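Local coordinates for protein homoserine dehydrogenase (Staphylococcus aureus M1064, PDB 4PG7) that catalyses the NAD(P)-dependent interconversion of aspartate semialdehyde and homoserine in the aspartic acid pathway, at residues V381-G386 with G434-K439; G386-F391 with Q413-V418; K396-F401 with E427-K432. All coordinates share one frame; numbering follows the deposited sequence.

Contact 1 of 3, residues V381-G386 with G434-K439; sequences VNHVKG and GYEVDK. With LYS (lysine), chain K.
With chi1 at -43°, the carboxamide of Asn382 sits beside its own backbone N and comes up against Asp438, whose carboxylate is swung away from its backbone N (chi1 178°) to meet the bound lysine. These residues lie on the first and last strands, 375-382 and 436-444, of the βαββαβ ACT domain, paired antiparallel. Asn382 N donates to Glu436 O at 3.0 Å, and Val381 CA makes a CA-H...O contact with the same Glu436 O at 3.2 Å. Beyond this bond a water bridges the strands, donating to Asn382 O and accepting from Glu436 N. Val381 and Val437 form a non-hydrogen-bonded pair, and Val381 CG1 approaches Tyr435 CB at 4.2 Å. Val384 CG1 meets the edge of the Tyr435 ring, 4.0 Å from Tyr435 CE1. The His383 ring runs alongside Glu436, its CD2 4.0 Å from Glu436 CG. Asn382 OD1 comes within 3.2 Å of Asp438 CB; Asn382 ND2 is hydrogen-bonded to Ser414 OG, and the Tyr435 hydroxyl to Glu394. A classic beta bulge sets Asp438 and Lys439 opposite Val380, and both line the lysine pocket with Arg246, Gly250 and Thr252. Lys439 NZ is salt-bridged to Asp255 and hydrogen-bonded to Tyr441, while Lys439 CD packs against the ligand's CD at 3.5 Å; Asp438 OD1 approaches the ligand's carboxylate O to 2.6 Å.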
loop_
_atom_site.group_PDB
_atom_site.type_symbol
_atom_site.label_atom_id
_atom_site.label_comp_id
_atom_site.label_asym_id
_atom_site.label_seq_id
_atom_site.Cartn_x
_atom_site.Cartn_y
_atom_site.Cartn_z
ATOM N N VAL A 381 -29.878 -8.278 -20.529
ATOM C CA VAL A 381 -31.282 -8.501 -20.853
ATOM C C VAL A 381 -31.397 -9.747 -21.735
ATOM O O VAL A 381 -30.595 -9.927 -22.664
ATOM C CB VAL A 381 -31.941 -7.296 -21.564
ATOM C CG1 VAL A 381 -31.892 -6.071 -20.665
ATOM C CG2 VAL A 381 -31.246 -6.993 -22.879
ATOM N N ASN A 382 -32.392 -10.581 -21.449
ATOM C CA ASN A 382 -32.654 -11.787 -22.238
ATOM C C ASN A 382 -34.002 -11.731 -22.967
ATOM O O ASN A 382 -34.816 -10.851 -22.713
ATOM C CB ASN A 382 -32.694 -13.051 -21.374
ATOM C CG ASN A 382 -31.602 -13.131 -20.337
ATOM O OD1 ASN A 382 -31.860 -13.386 -19.154
ATOM N ND2 ASN A 382 -30.378 -13.002 -20.776
ATOM N N HIS A 383 -34.225 -12.702 -23.853
ATOM C CA HIS A 383 -35.478 -12.836 -24.627
ATOM C C HIS A 383 -35.773 -11.578 -25.418
ATOM O O HIS A 383 -36.918 -11.182 -25.542
ATOM C CB HIS A 383 -36.647 -13.195 -23.690
ATOM C CG HIS A 383 -36.306 -14.268 -22.708
ATOM N ND1 HIS A 383 -36.135 -15.583 -23.084
ATOM C CD2 HIS A 383 -36.066 -14.227 -21.377
ATOM C CE1 HIS A 383 -35.808 -16.304 -22.028
ATOM N NE2 HIS A 383 -35.759 -15.507 -20.980
ATOM N N VAL A 384 -34.728 -10.927 -25.930
ATOM C CA VAL A 384 -34.911 -9.701 -26.668
ATOM C C VAL A 384 -35.092 -10.048 -28.138
ATOM O O VAL A 384 -34.232 -10.684 -28.736
ATOM C CB VAL A 384 -33.705 -8.757 -26.529
ATOM C CG1 VAL A 384 -33.990 -7.443 -27.254
ATOM C CG2 VAL A 384 -33.387 -8.521 -25.053
ATOM N N LYS A 385 -36.215 -9.623 -28.701
ATOM C CA LYS A 385 -36.457 -9.743 -30.128
ATOM C C LYS A 385 -35.910 -8.482 -30.783
ATOM O O LYS A 385 -35.940 -7.389 -30.204
ATOM C CB LYS A 385 -37.955 -9.880 -30.433
ATOM C CG LYS A 385 -38.672 -11.010 -29.703
ATOM C CD LYS A 385 -38.308 -12.387 -30.241
ATOM C CE LYS A 385 -39.411 -13.405 -29.963
ATOM N N GLY A 386 -35.403 -8.637 -31.993
ATOM C CA GLY A 386 -34.925 -7.498 -32.747
ATOM C C GLY A 386 -33.436 -7.371 -32.595
ATOM O O GLY A 386 -32.800 -8.080 -31.820
ATOM N N GLY A 434 -40.557 -3.598 -20.641
ATOM C CA GLY A 434 -40.856 -4.899 -21.205
ATOM C C GLY A 434 -39.658 -5.804 -21.406
ATOM O O GLY A 434 -39.798 -6.806 -22.074
ATOM N N TYR A 435 -38.478 -5.443 -20.893
ATOM C CA TYR A 435 -37.323 -6.302 -20.992
ATOM C C TYR A 435 -37.132 -7.148 -19.760
ATOM O O TYR A 435 -37.376 -6.698 -18.637
ATOM C CB TYR A 435 -36.052 -5.508 -21.174
ATOM C CG TYR A 435 -35.975 -4.762 -22.438
ATOM C CD1 TYR A 435 -35.416 -5.351 -23.562
ATOM C CD2 TYR A 435 -36.425 -3.457 -22.514
ATOM C CE1 TYR A 435 -35.306 -4.654 -24.742
ATOM C CE2 TYR A 435 -36.324 -2.744 -23.689
ATOM C CZ TYR A 435 -35.766 -3.342 -24.807
ATOM O OH TYR A 435 -35.654 -2.644 -25.989
ATOM N N GLU A 436 -36.744 -8.396 -19.989
ATOM C CA GLU A 436 -36.337 -9.276 -18.930
ATOM C C GLU A 436 -34.902 -8.958 -18.594
ATOM O O GLU A 436 -34.019 -9.188 -19.414
ATOM C CB GLU A 436 -36.414 -10.727 -19.403
ATOM C CG GLU A 436 -36.063 -11.726 -18.308
ATOM C CD GLU A 436 -36.995 -11.668 -17.115
ATOM O OE1 GLU A 436 -38.122 -11.152 -17.218
ATOM O OE2 GLU A 436 -36.592 -12.165 -16.068
ATOM N N VAL A 437 -34.675 -8.438 -17.400
ATOM C CA VAL A 437 -33.346 -8.118 -16.960
ATOM C C VAL A 437 -32.797 -9.319 -16.206
ATOM O O VAL A 437 -33.325 -9.687 -15.178
ATOM C CB VAL A 437 -33.346 -6.875 -16.024
ATOM C CG1 VAL A 437 -31.954 -6.624 -15.465
ATOM C CG2 VAL A 437 -33.839 -5.647 -16.783
ATOM N N ASP A 438 -31.735 -9.923 -16.713
ATOM C CA ASP A 438 -31.137 -11.076 -16.054
ATOM C C ASP A 438 -30.442 -10.594 -14.799
ATOM O O ASP A 438 -30.703 -11.077 -13.710
ATOM C CB ASP A 438 -30.125 -11.745 -16.976
ATOM C CG ASP A 438 -29.411 -12.938 -16.315
ATOM O OD1 ASP A 438 -29.965 -13.569 -15.403
ATOM O OD2 ASP A 438 -28.295 -13.254 -16.733
ATOM N N LYS A 439 -29.578 -9.595 -14.952
ATOM C CA LYS A 439 -28.913 -9.033 -13.815
ATOM C C LYS A 439 -28.218 -7.731 -14.160
ATOM O O LYS A 439 -28.062 -7.380 -15.330
ATOM C CB LYS A 439 -27.882 -10.014 -13.306
ATOM C CG LYS A 439 -26.799 -10.325 -14.304
ATOM C CD LYS A 439 -26.150 -11.645 -13.928
ATOM C CE LYS A 439 -25.117 -12.076 -14.946
ATOM N NZ LYS A 439 -24.630 -13.442 -14.587
HETATM N N LYS K . -26.489 -17.700 -14.884
HETATM C CA LYS K . -27.242 -17.009 -13.783
HETATM C C LYS K . -28.436 -16.211 -14.299
HETATM O O LYS K . -28.849 -15.213 -13.678
HETATM C CB LYS K . -26.308 -16.081 -13.003
HETATM C CG LYS K . -26.873 -15.616 -11.676
HETATM C CD LYS K . -26.800 -14.107 -11.509
HETATM C CE LYS K . -27.506 -13.703 -10.235
HETATM N NZ LYS K . -27.495 -12.235 -9.996
HETATM O OXT LYS K . -29.016 -16.568 -15.336
HETATM O O HOH W 1 -37.006 -9.330 -22.645
#

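Contact 2 of 3, residues G386-F391 with Q413-V418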
loop_
_atom_site.group_PDB
_atom_site.type_symbol
_atom_site.label_atom_id
_atom_site.label_comp_id
_atom_site.label_asym_id
_atom_site.label_seq_id
_atom_site.Cartn_x
_atom_site.Cartn_y
_atom_site.Cartn_z
ATOM N N GLY A 386 -35.403 -8.637 -31.993
ATOM C CA GLY A 386 -34.925 -7.498 -32.747
ATOM C C GLY A 386 -33.436 -7.371 -32.595
ATOM O O GLY A 386 -32.800 -8.080 -31.820
ATOM N N SER A 387 -32.894 -6.449 -33.358
ATOM C CA SER A 387 -31.476 -6.298 -33.505
ATOM C C SER A 387 -30.843 -5.543 -32.332
ATOM O O SER A 387 -31.520 -4.916 -31.507
ATOM C CB SER A 387 -31.214 -5.504 -34.763
ATOM O OG SER A 387 -31.797 -4.225 -34.614
ATOM N N ILE A 388 -29.524 -5.583 -32.302
ATOM C CA ILE A 388 -28.772 -4.883 -31.289
ATOM C C ILE A 388 -28.909 -3.379 -31.480
ATOM O O ILE A 388 -28.940 -2.618 -30.511
ATOM C CB ILE A 388 -27.303 -5.343 -31.289
ATOM C CG1 ILE A 388 -26.582 -4.847 -30.036
ATOM C CG2 ILE A 388 -26.565 -4.900 -32.556
ATOM C CD1 ILE A 388 -25.194 -5.437 -29.882
ATOM N N GLU A 389 -29.034 -2.953 -32.731
ATOM C CA GLU A 389 -29.186 -1.539 -33.040
ATOM C C GLU A 389 -30.497 -1.035 -32.468
ATOM O O GLU A 389 -30.560 0.053 -31.908
ATOM C CB GLU A 389 -29.128 -1.283 -34.553
ATOM C CG GLU A 389 -27.749 -1.491 -35.182
ATOM C CD GLU A 389 -27.415 -2.946 -35.529
ATOM O OE1 GLU A 389 -28.312 -3.828 -35.522
ATOM O OE2 GLU A 389 -26.221 -3.208 -35.809
ATOM N N ASN A 390 -31.539 -1.835 -32.610
ATOM C CA ASN A 390 -32.841 -1.502 -32.060
ATOM C C ASN A 390 -32.875 -1.454 -30.529
ATOM O O ASN A 390 -33.490 -0.578 -29.948
ATOM C CB ASN A 390 -33.876 -2.513 -32.528
ATOM C CG ASN A 390 -35.245 -2.191 -32.009
ATOM O OD1 ASN A 390 -35.805 -1.148 -32.343
ATOM N ND2 ASN A 390 -35.799 -3.069 -31.181
ATOM N N PHE A 391 -32.220 -2.407 -29.891
ATOM C CA PHE A 391 -32.083 -2.403 -28.441
ATOM C C PHE A 391 -31.359 -1.126 -27.980
ATOM O O PHE A 391 -31.812 -0.439 -27.084
ATOM C CB PHE A 391 -31.333 -3.658 -27.997
ATOM C CG PHE A 391 -31.032 -3.704 -26.521
ATOM C CD1 PHE A 391 -32.039 -3.624 -25.590
ATOM C CD2 PHE A 391 -29.736 -3.824 -26.075
ATOM C CE1 PHE A 391 -31.761 -3.665 -24.228
ATOM C CE2 PHE A 391 -29.453 -3.884 -24.716
ATOM C CZ PHE A 391 -30.472 -3.791 -23.796
ATOM N N GLN A 413 -30.521 -13.947 -28.458
ATOM C CA GLN A 413 -31.529 -12.990 -27.978
ATOM C C GLN A 413 -31.188 -12.356 -26.602
ATOM O O GLN A 413 -32.087 -11.994 -25.833
ATOM C CB GLN A 413 -32.917 -13.655 -27.936
ATOM C CG GLN A 413 -33.462 -14.018 -29.310
ATOM C CD GLN A 413 -34.878 -14.569 -29.273
ATOM O OE1 GLN A 413 -35.626 -14.403 -30.230
ATOM N NE2 GLN A 413 -35.258 -15.213 -28.166
ATOM N N SER A 414 -29.893 -12.196 -26.317
ATOM C CA SER A 414 -29.441 -11.522 -25.101
ATOM C C SER A 414 -28.416 -10.478 -25.455
ATOM O O SER A 414 -27.537 -10.726 -26.265
ATOM C CB SER A 414 -28.844 -12.505 -24.103
ATOM O OG SER A 414 -29.834 -13.366 -23.599
ATOM N N TYR A 415 -28.550 -9.313 -24.844
ATOM C CA TYR A 415 -27.644 -8.197 -25.034
ATOM C C TYR A 415 -27.236 -7.697 -23.673
ATOM O O TYR A 415 -27.959 -7.880 -22.672
ATOM C CB TYR A 415 -28.314 -7.042 -25.794
ATOM C CG TYR A 415 -28.858 -7.435 -27.140
ATOM C CD1 TYR A 415 -28.007 -7.839 -28.163
ATOM C CD2 TYR A 415 -30.217 -7.408 -27.392
ATOM C CE1 TYR A 415 -28.506 -8.225 -29.398
ATOM C CE2 TYR A 415 -30.721 -7.777 -28.632
ATOM C CZ TYR A 415 -29.866 -8.193 -29.622
ATOM O OH TYR A 415 -30.371 -8.567 -30.840
ATOM N N ALA A 416 -26.092 -7.035 -23.641
ATOM C CA ALA A 416 -25.618 -6.371 -22.445
ATOM C C ALA A 416 -25.393 -4.923 -22.800
ATOM O O ALA A 416 -25.051 -4.609 -23.941
ATOM C CB ALA A 416 -24.324 -7.006 -21.964
ATOM N N ALA A 417 -25.572 -4.046 -21.819
ATOM C CA ALA A 417 -25.314 -2.622 -21.992
ATOM C C ALA A 417 -24.456 -2.158 -20.833
ATOM O O ALA A 417 -24.708 -2.527 -19.707
ATOM C CB ALA A 417 -26.613 -1.832 -22.001
ATOM N N VAL A 418 -23.449 -1.339 -21.118
ATOM C CA VAL A 418 -22.776 -0.600 -20.079
ATOM C C VAL A 418 -23.191 0.853 -20.221
ATOM O O VAL A 418 -23.031 1.460 -21.277
ATOM C CB VAL A 418 -21.226 -0.753 -20.156
ATOM C CG1 VAL A 418 -20.515 0.250 -19.240
ATOM C CG2 VAL A 418 -20.837 -2.189 -19.828
#
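Tyr415 reaches from strand 414-422 to the start of helix 388-398 and lays one face of its ring against Ile388 and Phe391, with its hydroxyl end at Gly386 and Ser387. The Tyr415 OH donates to Gly386 O at 2.7 Å, meeting that oxygen in the carbonyl plane, on a lone pair, while the oxygen lies at the edge of the phenol ring. This bond ties the end of the long tyrosine side chain to the loop leading into the helix.

Ile388 closes over a face of the same ring: its CA stands 4.2 Å from the Tyr415 centroid, a CH-pi contact, and its CB is 3.7 Å from Tyr415 CE1. The CG1 branch points away from the backbone N (chi1 -167°), which lays Ile388 CG1 along the ring's CD1-CE1 side, 3.8 Å from Tyr415 CD1.

Phe391, one helical turn on, lies nearly parallel to Tyr415, the planes only 19° apart, but is slid so far that the rings barely overlap and the centroids are 5.4 Å from each other. The two side chains run past each other in opposite directions. Phe391 CE2 therefore reaches the base of the tyrosine, 3.5 Å from Tyr415 CB, and extends to Ala417 CB at 4.4 Å.

Ser387 is the N-cap, its OG accepting from Asn390 N at 3.1 Å. Phe391 and Tyr415 also touch Val381, and Ile388 touches Val407. The first helix of the ACT domain is thus packed by its opening turn on one face of the antiparallel sheet.

Contact 3 of 3, residues K396-F401 with E427-K432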
loop_
_atom_site.group_PDB
_atom_site.type_symbol
_atom_site.label_atom_id
_atom_site.label_comp_id
_atom_site.label_asym_id
_atom_site.label_seq_id
_atom_site.Cartn_x
_atom_site.Cartn_y
_atom_site.Cartn_z
ATOM N N LYS A 396 -31.501 4.336 -25.572
ATOM C CA LYS A 396 -31.246 5.778 -25.711
ATOM C C LYS A 396 -32.507 6.600 -25.491
ATOM O O LYS A 396 -32.465 7.629 -24.831
ATOM C CB LYS A 396 -30.651 6.104 -27.080
ATOM C CG LYS A 396 -29.169 5.801 -27.157
ATOM C CD LYS A 396 -28.703 5.416 -28.560
ATOM C CE LYS A 396 -28.796 6.526 -29.592
ATOM N NZ LYS A 396 -27.844 6.223 -30.707
ATOM N N ALA A 397 -33.634 6.103 -25.971
ATOM C CA ALA A 397 -34.899 6.799 -25.795
ATOM C C ALA A 397 -35.401 6.721 -24.367
ATOM O O ALA A 397 -35.991 7.673 -23.862
ATOM C CB ALA A 397 -35.947 6.225 -26.733
ATOM N N ILE A 398 -35.175 5.602 -23.693
ATOM C CA ILE A 398 -35.838 5.415 -22.397
ATOM C C ILE A 398 -34.970 5.878 -21.207
ATOM O O ILE A 398 -35.507 6.286 -20.180
ATOM C CB ILE A 398 -36.366 3.974 -22.177
ATOM C CG1 ILE A 398 -35.231 2.981 -22.011
ATOM C CG2 ILE A 398 -37.277 3.540 -23.318
ATOM C CD1 ILE A 398 -35.685 1.714 -21.327
ATOM N N LEU A 399 -33.652 5.852 -21.351
ATOM C CA LEU A 399 -32.778 6.148 -20.225
ATOM C C LEU A 399 -32.856 7.625 -19.893
ATOM O O LEU A 399 -32.983 8.442 -20.795
ATOM C CB LEU A 399 -31.334 5.801 -20.554
ATOM C CG LEU A 399 -31.005 4.305 -20.538
ATOM C CD1 LEU A 399 -29.611 4.092 -21.105
ATOM C CD2 LEU A 399 -31.119 3.729 -19.137
ATOM N N PRO A 400 -32.779 7.971 -18.606
ATOM C CA PRO A 400 -32.542 9.396 -18.275
ATOM C C PRO A 400 -31.131 9.792 -18.705
ATOM O O PRO A 400 -30.379 8.962 -19.240
ATOM C CB PRO A 400 -32.669 9.443 -16.744
ATOM C CG PRO A 400 -32.383 8.041 -16.281
ATOM C CD PRO A 400 -32.675 7.093 -17.430
ATOM N N PHE A 401 -30.754 11.047 -18.481
ATOM C CA PHE A 401 -29.511 11.532 -19.047
ATOM C C PHE A 401 -28.362 10.771 -18.432
ATOM O O PHE A 401 -28.393 10.380 -17.231
ATOM C CB PHE A 401 -29.339 13.060 -18.893
ATOM C CG PHE A 401 -28.803 13.490 -17.560
ATOM C CD1 PHE A 401 -27.441 13.733 -17.387
ATOM C CD2 PHE A 401 -29.667 13.686 -16.486
ATOM C CE1 PHE A 401 -26.953 14.156 -16.156
ATOM C CE2 PHE A 401 -29.186 14.110 -15.253
ATOM C CZ PHE A 401 -27.827 14.345 -15.088
ATOM N N GLU A 427 -32.581 -0.668 -13.723
ATOM C CA GLU A 427 -33.205 -1.989 -13.788
ATOM C C GLU A 427 -34.744 -1.923 -13.822
ATOM O O GLU A 427 -35.365 -2.575 -14.647
ATOM C CB GLU A 427 -32.727 -2.893 -12.634
ATOM C CG GLU A 427 -33.510 -4.189 -12.515
ATOM C CD GLU A 427 -32.821 -5.267 -11.692
ATOM O OE1 GLU A 427 -31.768 -5.008 -11.070
ATOM O OE2 GLU A 427 -33.353 -6.406 -11.689
ATOM N N GLU A 428 -35.346 -1.167 -12.923
ATOM C CA GLU A 428 -36.812 -1.095 -12.859
ATOM C C GLU A 428 -37.373 -0.467 -14.107
ATOM O O GLU A 428 -38.364 -0.913 -14.656
ATOM C CB GLU A 428 -37.248 -0.257 -11.659
ATOM C CG GLU A 428 -37.030 -0.956 -10.318
ATOM C CD GLU A 428 -37.879 -0.365 -9.205
ATOM O OE1 GLU A 428 -37.760 -0.880 -8.069
ATOM O OE2 GLU A 428 -38.655 0.605 -9.445
ATOM N N LEU A 429 -36.710 0.588 -14.545
ATOM C CA LEU A 429 -37.105 1.283 -15.724
ATOM C C LEU A 429 -37.096 0.361 -16.963
ATOM O O LEU A 429 -38.053 0.315 -17.742
ATOM C CB LEU A 429 -36.160 2.473 -15.918
ATOM C CG LEU A 429 -36.295 3.212 -17.229
ATOM C CD1 LEU A 429 -37.641 3.922 -17.293
ATOM C CD2 LEU A 429 -35.156 4.217 -17.339
ATOM N N ILE A 430 -36.006 -0.364 -17.130
ATOM C CA ILE A 430 -35.859 -1.284 -18.263
ATOM C C ILE A 430 -36.924 -2.389 -18.178
ATOM O O ILE A 430 -37.501 -2.774 -19.195
ATOM C CB ILE A 430 -34.424 -1.820 -18.336
ATOM C CG1 ILE A 430 -33.497 -0.674 -18.763
ATOM C CG2 ILE A 430 -34.288 -2.962 -19.337
ATOM C CD1 ILE A 430 -32.026 -0.919 -18.539
ATOM N N THR A 431 -37.190 -2.848 -16.960
ATOM C CA THR A 431 -38.225 -3.854 -16.687
ATOM C C THR A 431 -39.620 -3.365 -17.050
ATOM O O THR A 431 -40.358 -4.078 -17.730
ATOM C CB THR A 431 -38.160 -4.306 -15.209
ATOM O OG1 THR A 431 -36.903 -4.947 -14.979
ATOM C CG2 THR A 431 -39.280 -5.273 -14.861
ATOM N N LYS A 432 -39.968 -2.126 -16.683
ATOM C CA LYS A 432 -41.285 -1.604 -17.037
ATOM C C LYS A 432 -41.457 -1.352 -18.537
ATOM O O LYS A 432 -42.587 -1.268 -19.022
ATOM C CB LYS A 432 -41.670 -0.384 -16.171
ATOM C CG LYS A 432 -40.943 0.895 -16.521
ATOM C CD LYS A 432 -41.770 2.179 -16.340
ATOM C CE LYS A 432 -41.056 3.222 -15.487
ATOM N NZ LYS A 432 -41.705 4.566 -15.596
#
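Leu429 and Ile430 of helix 427-432 meet the C-terminal end of helix 388-398 through apolar contacts, with no hydrogen bond passing between the two segments. Leu429 is the hub. Its CG is directed away from the backbone N (chi1 171°), and chi2 of 67° then sets the CD2 methyl in the corner where the other helix ends and the chain turns off. Leu429 CD2 lies 3.8 Å from Pro400 CD, the two side chains meeting by their ends, and 4.4 Å from Leu399 CD2. Leu399 is the first residue to leave helical backbone angles, and it also reaches Ile419 on strand 414-422 and Pro426. Ile398 extends its CD1 to Ile430 CG1 at 4.1 Å, the two side chains crossing at about a right angle; Ile398 CD1 also approaches Leu429 CG at 4.4 Å.

A second kind of contact sets carbon against a polar backbone atom: Leu429 CD2 rests 3.5 Å from Ile398 O, near the close of the helix, so that one methyl group engages three consecutive residues, Ile398 to Pro400.

Hydrogen bonds serve the short helix itself. Glu427 O accepts from Thr431 N at 3.0 Å and from Thr431 OG1 at 2.8 Å. These two donors approach from opposite faces of the carbonyl plane, giving the single oxygen a double grip at the first turn.

Ile430 continues inward onto Val379, Val381 and Val437 of the sheet. This places both helices on one face of the antiparallel sheet, as in the βαββαβ, ferredoxin-like ACT fold.

In the fold
All three contacts lie in the C-terminal ACT domain and mix buried with exposed residues: Val381 and Val384 against His383 and Glu436 in contact 1, Leu399 and Ile430 against Pro400 in contact 3. Contact 2 has the largest buried share, with Phe391, Tyr415 and Ala417. Contact 1 joins strands by a backbone bond, a water bridge and side chains; contact 2 sets helix 388-398 on the sheet through aromatic rings and a hydroxyl bond; contact 3 joins that helix's far end to helix 427-432 mainly by aliphatic groups. Contacts 1 and 2 share Gly386 and touch, Val381 CG2 meeting Phe391 CZ. Contact 3 touches contact 1 through Val437 and Ile430. Contact 1 alone reaches the bound lysine.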